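Local coordinates for protein putative acetyltransferase Sthe_0691 (PDB 3SHP) that is a putative acetyltransferase, expected to pass an acetyl group from a donor, probably acetyl-CoA, to a substrate not yet identified, at residues L108-P111 against W112-E116. Numbering follows the deposited sequence.
Sequences LVVP and WLRDE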
loop_
_atom_site.group_PDB
_atom_site.type_symbol
_atom_site.label_atom_id
_atom_site.label_comp_id
_atom_site.label_asym_id
_atom_site.label_seq_id
_atom_site.Cartn_x
_atom_site.Cartn_y
_atom_site.Cartn_z
ATOM N N LEU A 108 -20.594 8.941 -32.175
ATOM C CA LEU A 108 -21.985 8.667 -31.840
ATOM C C LEU A 108 -22.507 9.568 -30.750
ATOM O O LEU A 108 -23.609 10.080 -30.870
ATOM C CB LEU A 108 -22.181 7.199 -31.421
ATOM C CG LEU A 108 -21.715 6.178 -32.481
ATOM C CD1 LEU A 108 -21.959 4.777 -31.994
ATOM C CD2 LEU A 108 -22.387 6.411 -33.840
ATOM N N VAL A 109 -21.727 9.753 -29.690
ATOM C CA VAL A 109 -22.225 10.422 -28.490
ATOM C C VAL A 109 -22.307 11.953 -28.648
ATOM O O VAL A 109 -23.207 12.566 -28.098
ATOM C CB VAL A 109 -21.411 10.019 -27.212
ATOM C CG1 VAL A 109 -20.092 10.744 -27.153
ATOM C CG2 VAL A 109 -22.206 10.313 -25.943
ATOM N N VAL A 110 -21.404 12.560 -29.418
ATOM C CA VAL A 110 -21.390 14.032 -29.554
ATOM C C VAL A 110 -22.663 14.627 -30.183
ATOM O O VAL A 110 -23.281 15.536 -29.603
ATOM C CB VAL A 110 -20.086 14.565 -30.236
ATOM C CG1 VAL A 110 -20.183 16.099 -30.521
ATOM C CG2 VAL A 110 -18.896 14.297 -29.350
ATOM N N PRO A 111 -23.099 14.104 -31.344
ATOM C CA PRO A 111 -24.304 14.721 -31.906
ATOM C C PRO A 111 -25.514 14.571 -30.976
ATOM O O PRO A 111 -26.361 15.488 -30.921
ATOM C CB PRO A 111 -24.545 13.938 -33.207
ATOM C CG PRO A 111 -23.245 13.248 -33.504
ATOM C CD PRO A 111 -22.632 12.967 -32.157
ATOM N N TRP A 112 -25.602 13.435 -30.273
ATOM C CA TRP A 112 -26.642 13.216 -29.264
ATOM C C TRP A 112 -26.559 14.286 -28.154
ATOM O O TRP A 112 -27.585 14.840 -27.737
ATOM C CB TRP A 112 -26.574 11.795 -28.677
ATOM C CG TRP A 112 -27.424 11.618 -27.452
ATOM C CD1 TRP A 112 -28.789 11.612 -27.397
ATOM C CD2 TRP A 112 -26.972 11.435 -26.098
ATOM N NE1 TRP A 112 -29.214 11.445 -26.101
ATOM C CE2 TRP A 112 -28.123 11.332 -25.282
ATOM C CE3 TRP A 112 -25.709 11.345 -25.495
ATOM C CZ2 TRP A 112 -28.051 11.142 -23.889
ATOM C CZ3 TRP A 112 -25.640 11.164 -24.105
ATOM C CH2 TRP A 112 -26.810 11.084 -23.321
ATOM N N LEU A 113 -25.343 14.574 -27.700
ATOM C CA LEU A 113 -25.115 15.575 -26.660
ATOM C C LEU A 113 -25.535 16.986 -27.100
ATOM O O LEU A 113 -26.169 17.715 -26.328
ATOM C CB LEU A 113 -23.647 15.561 -26.178
ATOM C CG LEU A 113 -23.223 14.490 -25.155
ATOM C CD1 LEU A 113 -21.755 14.666 -24.741
ATOM C CD2 LEU A 113 -24.099 14.462 -23.900
ATOM N N ARG A 114 -25.192 17.362 -28.334
ATOM C CA ARG A 114 -25.574 18.674 -28.871
ATOM C C ARG A 114 -27.081 18.818 -29.050
ATOM O O ARG A 114 -27.638 19.861 -28.715
ATOM C CB ARG A 114 -24.882 18.978 -30.203
ATOM C CG ARG A 114 -23.335 19.103 -30.165
ATOM C CD ARG A 114 -22.860 19.621 -31.545
ATOM N NE ARG A 114 -21.410 19.668 -31.782
ATOM C CZ ARG A 114 -20.618 20.707 -31.505
ATOM N NH1 ARG A 114 -19.341 20.641 -31.825
ATOM N NH2 ARG A 114 -21.083 21.805 -30.910
ATOM N N ASP A 115 -27.740 17.781 -29.564
ATOM C CA ASP A 115 -29.172 17.863 -29.885
ATOM C C ASP A 115 -30.113 17.680 -28.693
ATOM O O ASP A 115 -31.078 18.433 -28.532
ATOM C CB ASP A 115 -29.579 16.844 -30.957
ATOM C CG ASP A 115 -28.856 17.036 -32.281
ATOM O OD1 ASP A 115 -28.325 18.133 -32.529
ATOM O OD2 ASP A 115 -28.826 16.071 -33.079
ATOM N N GLU A 116 -29.872 16.652 -27.886
ATOM C CA GLU A 116 -30.873 16.244 -26.893
ATOM C C GLU A 116 -30.781 17.013 -25.567
ATOM O O GLU A 116 -31.537 16.743 -24.619
ATOM C CB GLU A 116 -30.832 14.723 -26.685
ATOM C CG GLU A 116 -31.515 13.944 -27.810
ATOM C CD GLU A 116 -32.947 14.428 -28.059
ATOM O OE1 GLU A 116 -33.854 14.054 -27.274
ATOM O OE2 GLU A 116 -33.164 15.188 -29.036
#
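Val-109 and Trp-112 meet one turn apart on the helix, where CG2 of the valine lies at the edge of the indole, near its plane, 3.7 Å from CE3. The valine methyl thus borders the six-membered ring, touching its CE3–CZ3 side and not covering a face. With CG anti to the backbone N (chi1 168°), the indole of Trp-112 stands out from the helix roughly across its axis, and chi2 (69°) turns the CE3 edge to Val-109. The Trp-112 ring also makes an edge-to-face contact with His-117. The same CG2 of Val-109 approaches CG of Leu-113 as well, more loosely, at 4.4 Å.

Pro-111 shapes the backbone here. Its ring nitrogen carries no hydrogen to give to the previous turn, and the helix is kinked at this point; the pyrrolidine itself lies on the exposed side. Across the kink the i-to-i+4 bonds continue, from Leu-113 N to Val-109 O, Arg-114 N to Val-110 O (2.9 Å) and Asp-115 N to Pro-111 O. Val-110 and Arg-114 run side by side, CG1 standing 4.0 Å from NE; the arginine chain is extended as far as NE, and its NH1 is hydrogen-bonded to Ala-140 O.

The turn belongs to helix 98-116, the crossover between parallel strands 84-91 and 121-127 in a beta-alpha-beta unit, consistent with the GNAT-like acetyltransferase fold that the protein's name suggests. Val-109 and Leu-113 both pack on Leu-87 of strand 84-91, while Leu-113 also touches Phe-80 and Trp-112 touches Ile-78, both on strand 72-80.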